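Local coordinates for protein Ral guanine nucleotide dissociation stimulator-like 2 (Mus musculus, PDB 4JGW) that probably acts as a guanine nucleotide exchange factor and is a putative effector of Ras or Rap, associating with GTP-bound Rap1A and H-Ras in vitro, at residues 205-210 with 302-307; 296-301 with 341-346. All blocks are in the same frame, centred on the assembly; numbering follows the deposited sequence.

Contact 1: residues 205-210 with 302-307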
ATOM      1  N   HIS A 205       7.349  24.450  -7.231  1.00 30.45           N
ATOM      2  CA  HIS A 205       8.619  23.740  -7.062  1.00 30.24           C
ATOM      3  C   HIS A 205       8.651  22.942  -5.762  1.00 29.85           C
ATOM      4  O   HIS A 205       9.138  21.810  -5.733  1.00 29.78           O
ATOM      5  CB  HIS A 205       9.810  24.706  -7.106  1.00 30.25           C
ATOM      6  CG  HIS A 205      10.065  25.301  -8.457  1.00 30.80           C
ATOM      7  ND1 HIS A 205      10.753  26.484  -8.627  1.00 31.00           N
ATOM      8  CD2 HIS A 205       9.725  24.883  -9.700  1.00 31.16           C
ATOM      9  CE1 HIS A 205      10.829  26.767  -9.914  1.00 31.26           C
ATOM     10  NE2 HIS A 205      10.211  25.813 -10.587  1.00 31.59           N
ATOM     11  N   LEU A 206       8.134  23.542  -4.692  1.00 29.50           N
ATOM     12  CA  LEU A 206       8.037  22.876  -3.398  1.00 29.28           C
ATOM     13  C   LEU A 206       7.153  21.635  -3.496  1.00 29.25           C
ATOM     14  O   LEU A 206       7.534  20.564  -3.031  1.00 29.25           O
ATOM     15  CB  LEU A 206       7.508  23.839  -2.329  1.00 29.16           C
ATOM     16  CG  LEU A 206       8.446  24.972  -1.899  1.00 28.95           C
ATOM     17  CD1 LEU A 206       7.660  26.176  -1.387  1.00 28.35           C
ATOM     18  CD2 LEU A 206       9.464  24.500  -0.865  1.00 29.04           C
ATOM     19  N   ALA A 207       5.992  21.787  -4.126  1.00 29.30           N
ATOM     20  CA  ALA A 207       5.067  20.677  -4.351  1.00 29.55           C
ATOM     21  C   ALA A 207       5.723  19.551  -5.151  1.00 29.60           C
ATOM     22  O   ALA A 207       5.654  18.385  -4.754  1.00 29.46           O
ATOM     23  CB  ALA A 207       3.810  21.165  -5.049  1.00 29.40           C
ATOM     24  N   GLU A 208       6.371  19.914  -6.259  1.00 29.69           N
ATOM     25  CA  GLU A 208       7.109  18.959  -7.095  1.00 29.94           C
ATOM     26  C   GLU A 208       8.152  18.185  -6.298  1.00 29.87           C
ATOM     27  O   GLU A 208       8.353  16.986  -6.511  1.00 30.02           O
ATOM     28  CB  GLU A 208       7.790  19.680  -8.263  1.00 29.87           C
ATOM     29  CG  GLU A 208       6.845  20.086  -9.382  1.00 30.38           C
ATOM     30  CD  GLU A 208       7.461  21.085 -10.354  1.00 31.30           C
ATOM     31  OE1 GLU A 208       8.683  21.346 -10.285  1.00 32.08           O
ATOM     32  OE2 GLU A 208       6.711  21.615 -11.198  1.00 31.37           O
ATOM     33  N   GLN A 209       8.804  18.883  -5.376  1.00 29.83           N
ATOM     34  CA  GLN A 209       9.872  18.310  -4.571  1.00 29.82           C
ATOM     35  C   GLN A 209       9.321  17.425  -3.454  1.00 29.82           C
ATOM     36  O   GLN A 209       9.901  16.384  -3.139  1.00 29.84           O
ATOM     37  CB  GLN A 209      10.741  19.435  -4.009  1.00 29.83           C
ATOM     38  CG  GLN A 209      12.242  19.232  -4.176  1.00 30.01           C
ATOM     39  CD  GLN A 209      12.663  18.768  -5.569  1.00 29.48           C
ATOM     40  OE1 GLN A 209      13.577  17.965  -5.695  1.00 30.10           O
ATOM     41  NE2 GLN A 209      12.004  19.271  -6.610  1.00 29.07           N
ATOM     42  N   LEU A 210       8.204  17.841  -2.864  1.00 29.80           N
ATOM     43  CA  LEU A 210       7.498  17.014  -1.887  1.00 29.88           C
ATOM     44  C   LEU A 210       6.964  15.742  -2.549  1.00 29.85           C
ATOM     45  O   LEU A 210       7.008  14.665  -1.958  1.00 29.71           O
ATOM     46  CB  LEU A 210       6.354  17.794  -1.223  1.00 29.78           C
ATOM     47  CG  LEU A 210       6.682  18.939  -0.256  1.00 29.81           C
ATOM     48  CD1 LEU A 210       5.400  19.582   0.241  1.00 29.66           C
ATOM     49  CD2 LEU A 210       7.526  18.468   0.924  1.00 30.22           C
ATOM     50  N   ARG A 302      -2.076  19.187  -5.086  1.00 31.47           N
ATOM     51  CA  ARG A 302      -3.335  18.654  -5.607  1.00 31.78           C
ATOM     52  C   ARG A 302      -3.333  18.595  -7.132  1.00 31.83           C
ATOM     53  O   ARG A 302      -3.830  17.633  -7.721  1.00 31.80           O
ATOM     54  CB  ARG A 302      -4.515  19.497  -5.122  1.00 32.03           C
ATOM     55  CG  ARG A 302      -5.883  18.855  -5.335  1.00 32.79           C
ATOM     56  CD  ARG A 302      -7.000  19.876  -5.199  1.00 34.76           C
ATOM     57  NE  ARG A 302      -7.532  20.308  -6.490  1.00 36.91           N
ATOM     58  CZ  ARG A 302      -7.051  21.317  -7.213  1.00 37.90           C
ATOM     59  NH1 ARG A 302      -6.008  22.012  -6.784  1.00 39.19           N
ATOM     60  NH2 ARG A 302      -7.612  21.630  -8.372  1.00 38.31           N
ATOM     61  N   LEU A 303      -2.773  19.631  -7.757  1.00 31.86           N
ATOM     62  CA  LEU A 303      -2.648  19.698  -9.214  1.00 31.88           C
ATOM     63  C   LEU A 303      -1.714  18.609  -9.734  1.00 31.89           C
ATOM     64  O   LEU A 303      -1.879  18.128 -10.856  1.00 32.08           O
ATOM     65  CB  LEU A 303      -2.157  21.083  -9.655  1.00 31.90           C
ATOM     66  CG  LEU A 303      -3.100  22.272  -9.423  1.00 32.26           C
ATOM     67  CD1 LEU A 303      -2.331  23.590  -9.410  1.00 32.78           C
ATOM     68  CD2 LEU A 303      -4.220  22.313 -10.462  1.00 32.59           C
ATOM     69  N   LEU A 304      -0.742  18.229  -8.908  1.00 31.70           N
ATOM     70  CA  LEU A 304       0.158  17.118  -9.209  1.00 31.71           C
ATOM     71  C   LEU A 304      -0.424  15.769  -8.782  1.00 31.61           C
ATOM     72  O   LEU A 304       0.203  14.728  -8.987  1.00 31.49           O
ATOM     73  CB  LEU A 304       1.516  17.330  -8.533  1.00 31.67           C
ATOM     74  CG  LEU A 304       2.456  18.399  -9.096  1.00 31.99           C
ATOM     75  CD1 LEU A 304       3.596  18.633  -8.127  1.00 31.63           C
ATOM     76  CD2 LEU A 304       2.987  18.016 -10.475  1.00 32.04           C
ATOM     77  N   ARG A 305      -1.618  15.803  -8.191  1.00 31.62           N
ATOM     78  CA  ARG A 305      -2.305  14.610  -7.677  1.00 31.72           C
ATOM     79  C   ARG A 305      -1.533  13.909  -6.551  1.00 31.39           C
ATOM     80  O   ARG A 305      -1.607  12.685  -6.398  1.00 31.36           O
ATOM     81  CB  ARG A 305      -2.652  13.630  -8.808  1.00 31.97           C
ATOM     82  CG  ARG A 305      -3.670  14.155  -9.816  1.00 33.20           C
ATOM     83  CD  ARG A 305      -4.116  13.054 -10.775  1.00 35.81           C
ATOM     84  NE  ARG A 305      -4.811  11.970 -10.074  1.00 37.97           N
ATOM     85  CZ  ARG A 305      -5.229  10.842 -10.642  1.00 39.18           C
ATOM     86  NH1 ARG A 305      -5.035  10.624 -11.938  1.00 40.22           N
ATOM     87  NH2 ARG A 305      -5.847   9.925  -9.908  1.00 39.61           N
ATOM     88  N   ASN A 306      -0.790  14.693  -5.772  1.00 30.95           N
ATOM     89  CA  ASN A 306      -0.126  14.189  -4.578  1.00 30.71           C
ATOM     90  C   ASN A 306      -1.023  14.439  -3.371  1.00 30.52           C
ATOM     91  O   ASN A 306      -0.859  15.424  -2.646  1.00 30.48           O
ATOM     92  CB  ASN A 306       1.254  14.837  -4.401  1.00 30.62           C
ATOM     93  CG  ASN A 306       1.993  14.341  -3.157  1.00 30.60           C
ATOM     94  OD1 ASN A 306       1.558  13.410  -2.475  1.00 30.39           O
ATOM     95  ND2 ASN A 306       3.126  14.968  -2.865  1.00 30.27           N
ATOM     96  N   PHE A 307      -1.983  13.540  -3.174  1.00 30.26           N
ATOM     97  CA  PHE A 307      -2.971  13.685  -2.107  1.00 30.22           C
ATOM     98  C   PHE A 307      -2.396  13.373  -0.727  1.00 30.00           C
ATOM     99  O   PHE A 307      -2.993  13.725   0.289  1.00 30.06           O
ATOM    100  CB  PHE A 307      -4.218  12.845  -2.402  1.00 30.13           C
ATOM    101  CG  PHE A 307      -4.920  13.238  -3.674  1.00 30.25           C
ATOM    102  CD1 PHE A 307      -4.713  12.519  -4.850  1.00 30.46           C
ATOM    103  CD2 PHE A 307      -5.775  14.336  -3.702  1.00 30.40           C
ATOM    104  CE1 PHE A 307      -5.355  12.885  -6.034  1.00 30.40           C
ATOM    105  CE2 PHE A 307      -6.422  14.709  -4.882  1.00 30.64           C
ATOM    106  CZ  PHE A 307      -6.210  13.981  -6.050  1.00 30.24           C
TER

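Contact 2: residues 296-301 with 341-346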
ATOM      1  N   ARG A 296      -1.044  27.420  -0.779  1.00 29.09           N
ATOM      2  CA  ARG A 296      -0.705  27.362  -2.196  1.00 29.12           C
ATOM      3  C   ARG A 296       0.131  26.124  -2.531  1.00 29.25           C
ATOM      4  O   ARG A 296      -0.042  25.527  -3.593  1.00 29.39           O
ATOM      5  CB  ARG A 296       0.011  28.650  -2.626  1.00 28.94           C
ATOM      6  CG  ARG A 296       0.496  28.678  -4.075  1.00 28.66           C
ATOM      7  CD  ARG A 296      -0.638  28.560  -5.092  1.00 28.49           C
ATOM      8  NE  ARG A 296      -1.575  29.679  -5.020  1.00 28.54           N
ATOM      9  CZ  ARG A 296      -1.366  30.876  -5.563  1.00 28.11           C
ATOM     10  NH1 ARG A 296      -0.240  31.131  -6.220  1.00 28.27           N
ATOM     11  NH2 ARG A 296      -2.284  31.822  -5.441  1.00 27.70           N
ATOM     12  N   VAL A 297       1.030  25.748  -1.624  1.00 29.42           N
ATOM     13  CA  VAL A 297       1.818  24.521  -1.774  1.00 29.69           C
ATOM     14  C   VAL A 297       0.900  23.294  -1.787  1.00 29.94           C
ATOM     15  O   VAL A 297       1.087  22.381  -2.596  1.00 30.07           O
ATOM     16  CB  VAL A 297       2.900  24.390  -0.670  1.00 29.48           C
ATOM     17  CG1 VAL A 297       3.516  22.989  -0.662  1.00 29.37           C
ATOM     18  CG2 VAL A 297       3.984  25.437  -0.864  1.00 29.58           C
ATOM     19  N   ALA A 298      -0.091  23.292  -0.897  1.00 30.16           N
ATOM     20  CA  ALA A 298      -1.093  22.230  -0.846  1.00 30.47           C
ATOM     21  C   ALA A 298      -1.896  22.182  -2.138  1.00 30.67           C
ATOM     22  O   ALA A 298      -2.198  21.104  -2.643  1.00 30.68           O
ATOM     23  CB  ALA A 298      -2.016  22.421   0.348  1.00 30.45           C
ATOM     24  N   GLU A 299      -2.227  23.356  -2.670  1.00 31.08           N
ATOM     25  CA  GLU A 299      -2.946  23.464  -3.937  1.00 31.48           C
ATOM     26  C   GLU A 299      -2.119  22.929  -5.115  1.00 31.42           C
ATOM     27  O   GLU A 299      -2.652  22.243  -5.990  1.00 31.61           O
ATOM     28  CB  GLU A 299      -3.404  24.910  -4.172  1.00 31.59           C
ATOM     29  CG  GLU A 299      -4.135  25.175  -5.491  1.00 32.74           C
ATOM     30  CD  GLU A 299      -5.506  24.508  -5.595  1.00 34.39           C
ATOM     31  OE1 GLU A 299      -5.927  23.782  -4.666  1.00 35.28           O
ATOM     32  OE2 GLU A 299      -6.169  24.708  -6.633  1.00 35.36           O
ATOM     33  N   GLU A 300      -0.821  23.226  -5.118  1.00 31.32           N
ATOM     34  CA  GLU A 300       0.080  22.737  -6.170  1.00 31.36           C
ATOM     35  C   GLU A 300       0.321  21.228  -6.075  1.00 31.31           C
ATOM     36  O   GLU A 300       0.539  20.564  -7.092  1.00 31.33           O
ATOM     37  CB  GLU A 300       1.411  23.495  -6.159  1.00 31.25           C
ATOM     38  CG  GLU A 300       1.305  24.986  -6.489  1.00 31.64           C
ATOM     39  CD  GLU A 300       1.091  25.277  -7.972  1.00 32.14           C
ATOM     40  OE1 GLU A 300       1.162  24.343  -8.802  1.00 32.33           O
ATOM     41  OE2 GLU A 300       0.855  26.456  -8.306  1.00 32.23           O
ATOM     42  N   CYS A 301       0.278  20.697  -4.853  1.00 31.17           N
ATOM     43  CA  CYS A 301       0.318  19.249  -4.626  1.00 31.06           C
ATOM     44  C   CYS A 301      -0.911  18.553  -5.223  1.00 31.18           C
ATOM     45  O   CYS A 301      -0.795  17.472  -5.797  1.00 31.00           O
ATOM     46  CB  CYS A 301       0.420  18.933  -3.129  1.00 31.03           C
ATOM     47  SG  CYS A 301       2.044  19.240  -2.383  1.00 30.13           S
ATOM     48  N   SER A 341     -10.560  26.067   2.207  1.00 47.25           N
ATOM     49  CA  SER A 341     -11.843  25.407   2.474  1.00 47.78           C
ATOM     50  C   SER A 341     -12.121  24.303   1.454  1.00 48.10           C
ATOM     51  O   SER A 341     -12.585  23.217   1.813  1.00 48.21           O
ATOM     52  CB  SER A 341     -12.988  26.423   2.466  1.00 47.75           C
ATOM     53  OG  SER A 341     -12.806  27.409   3.466  1.00 48.03           O
ATOM     54  N   SER A 342     -11.825  24.595   0.187  1.00 48.47           N
ATOM     55  CA  SER A 342     -11.962  23.640  -0.910  1.00 48.87           C
ATOM     56  C   SER A 342     -11.037  22.435  -0.728  1.00 49.16           C
ATOM     57  O   SER A 342     -11.395  21.314  -1.092  1.00 49.30           O
ATOM     58  CB  SER A 342     -11.682  24.331  -2.251  1.00 48.86           C
ATOM     59  OG  SER A 342     -11.809  23.435  -3.339  1.00 48.94           O
ATOM     60  N   LEU A 343      -9.855  22.676  -0.163  1.00 49.51           N
ATOM     61  CA  LEU A 343      -8.900  21.607   0.138  1.00 49.84           C
ATOM     62  C   LEU A 343      -9.324  20.787   1.353  1.00 50.13           C
ATOM     63  O   LEU A 343      -9.037  19.591   1.432  1.00 50.17           O
ATOM     64  CB  LEU A 343      -7.493  22.174   0.354  1.00 49.78           C
ATOM     65  CG  LEU A 343      -6.732  22.696  -0.868  1.00 49.80           C
ATOM     66  CD1 LEU A 343      -5.539  23.536  -0.435  1.00 49.48           C
ATOM     67  CD2 LEU A 343      -6.292  21.561  -1.789  1.00 49.82           C
ATOM     68  N   CYS A 344     -10.004  21.438   2.295  1.00 50.51           N
ATOM     69  CA  CYS A 344     -10.511  20.773   3.494  1.00 50.94           C
ATOM     70  C   CYS A 344     -11.653  19.807   3.180  1.00 51.33           C
ATOM     71  O   CYS A 344     -11.786  18.768   3.827  1.00 51.38           O
ATOM     72  CB  CYS A 344     -10.958  21.803   4.534  1.00 50.85           C
ATOM     73  SG  CYS A 344      -9.601  22.692   5.337  1.00 50.62           S
ATOM     74  N   GLN A 345     -12.463  20.148   2.180  1.00 51.83           N
ATOM     75  CA  GLN A 345     -13.619  19.330   1.799  1.00 52.41           C
ATOM     76  C   GLN A 345     -13.253  18.066   1.009  1.00 52.61           C
ATOM     77  O   GLN A 345     -14.085  17.169   0.854  1.00 52.73           O
ATOM     78  CB  GLN A 345     -14.656  20.164   1.036  1.00 52.48           C
ATOM     79  CG  GLN A 345     -15.361  21.229   1.884  1.00 53.11           C
ATOM     80  CD  GLN A 345     -16.110  20.651   3.080  1.00 53.95           C
ATOM     81  OE1 GLN A 345     -16.844  19.666   2.960  1.00 54.45           O
ATOM     82  NE2 GLN A 345     -15.929  21.272   4.242  1.00 53.70           N
ATOM     83  N   ILE A 346     -12.015  18.002   0.519  1.00 52.86           N
ATOM     84  CA  ILE A 346     -11.502  16.809  -0.162  1.00 53.03           C
ATOM     85  C   ILE A 346     -11.325  15.663   0.839  1.00 53.19           C
ATOM     86  O   ILE A 346     -11.572  14.499   0.516  1.00 53.28           O
ATOM     87  CB  ILE A 346     -10.167  17.092  -0.906  1.00 53.05           C
ATOM     88  CG1 ILE A 346     -10.364  18.178  -1.968  1.00 53.08           C
ATOM     89  CG2 ILE A 346      -9.612  15.820  -1.553  1.00 53.00           C
ATOM     90  CD1 ILE A 346      -9.070  18.780  -2.484  1.00 52.88           C
TER

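Contact 1: residues 205-210 with 302-307
Leu304 reaches across to helix 203-219 with one methyl, and that methyl does most of the work. Its CD1 comes down on the helix backbone between Ala207 and Glu208, 3.6 Å from Glu208 N. There it sits in the notch between the methyl of Ala207, with CB 4.0 Å from Leu304 CD1, and the aliphatic part of Glu208, whose CG is 3.8 Å from the same CD1. The Glu208 chain starts away from the contact and runs extended beyond CG, crossing the leucine side chain at about a right angle, and its CG is the carbon that touches.

Asn306 makes the second touch, further along the helix, at Leu210. Its side chain leaves trans to the main-chain nitrogen (chi1 180°), which brings ND2 up to the helix, 3.9 Å from Leu210 C. There is no hydrogen bond between the two segments; instead ND2 is hydrogen-bonded to Thr211 OG1, the very next residue, and to Asp214 OD2, one turn further along. OD1 turns to Ser309 N, so the two ends of the amide are held by different helices and its rotation is fixed.

Between the two touching residues Arg305 takes positive phi, 62°, ending helix 284-303 in a Schellman motif, while Asn306 serves as N-cap of helix 307-318. The contact thus seats a tight connection between helices 284-303 and 307-318, a Schellman motif followed at once by an N-cap, against helix 203-219 in the mostly helical RasGEF (CDC25-homology) domain.

Contact 2: residues 296-301 with 341-346
Glu299 and Leu343 mark the closest approach of the two backbones, with Glu299 CA and Leu343 CA 7.5 Å apart. Residues 296-301 are a stretch of helix 284-303 that continues in both directions, while 341-346 belong to the C-terminal part of helix 334-344. No hydrogen bond joins the two backbones, and the gap between them is bridged by side chains.

Leu343 carries the contact from its side, touching both partners. Its CB points at the other helix, and CG stands anti to the carbonyl carbon, beside the backbone N (chi1 -72°), which brings CG toward that helix; the two methyls then part to different partners. CD1 meets the methyl of Ala298, 3.8 Å from Ala298 CB, and also lies 4.0 Å from Glu299 N, so this branch rests against both a side chain and the helix backbone. CD2 meets the Glu299 side chain, 3.7 Å from Glu299 OE1.

Glu299 gets its carboxylate there by a bend: the chain turns at chi2 (68°), bringing its end closer to Leu343 than its start suggests. The two side chains cross obliquely. The charge is answered outside the contact, where OE2 forms a salt bridge with Arg302, three residues on along the same helix; the side chain of that arginine also touches Leu343 and Ile346, while Val313 of helix 307-318 packs on Ala298.

What results is a small helix-to-helix contact, one leucine set against an alanine and a glutamate of the neighbouring helix, within the helical bundle of the RasGEF catalytic domain.

How the contacts relate
From the N terminus, helix 203-219 supplies the first segment, and contact 1 closes a loop of 91 intervening residues when the chain returns at 302-307. Contact 2 starts within that loop, at 296-301, and closes beyond it at 341-346, so the two cross. Their centres are 11 Å apart, and helix 284-303 serves both: contact 1 at its C-terminal end and the turn that follows, contact 2 through Ala298 and Glu299, earlier in the helix. Ala207 CB also packs on Glu300 CB at 3.5 Å, and Arg302 CD on Ile346 CD1 at 3.6 Å. Helix 284-303 therefore sits between helices 203-219 and 334-344 in the RasGEF domain.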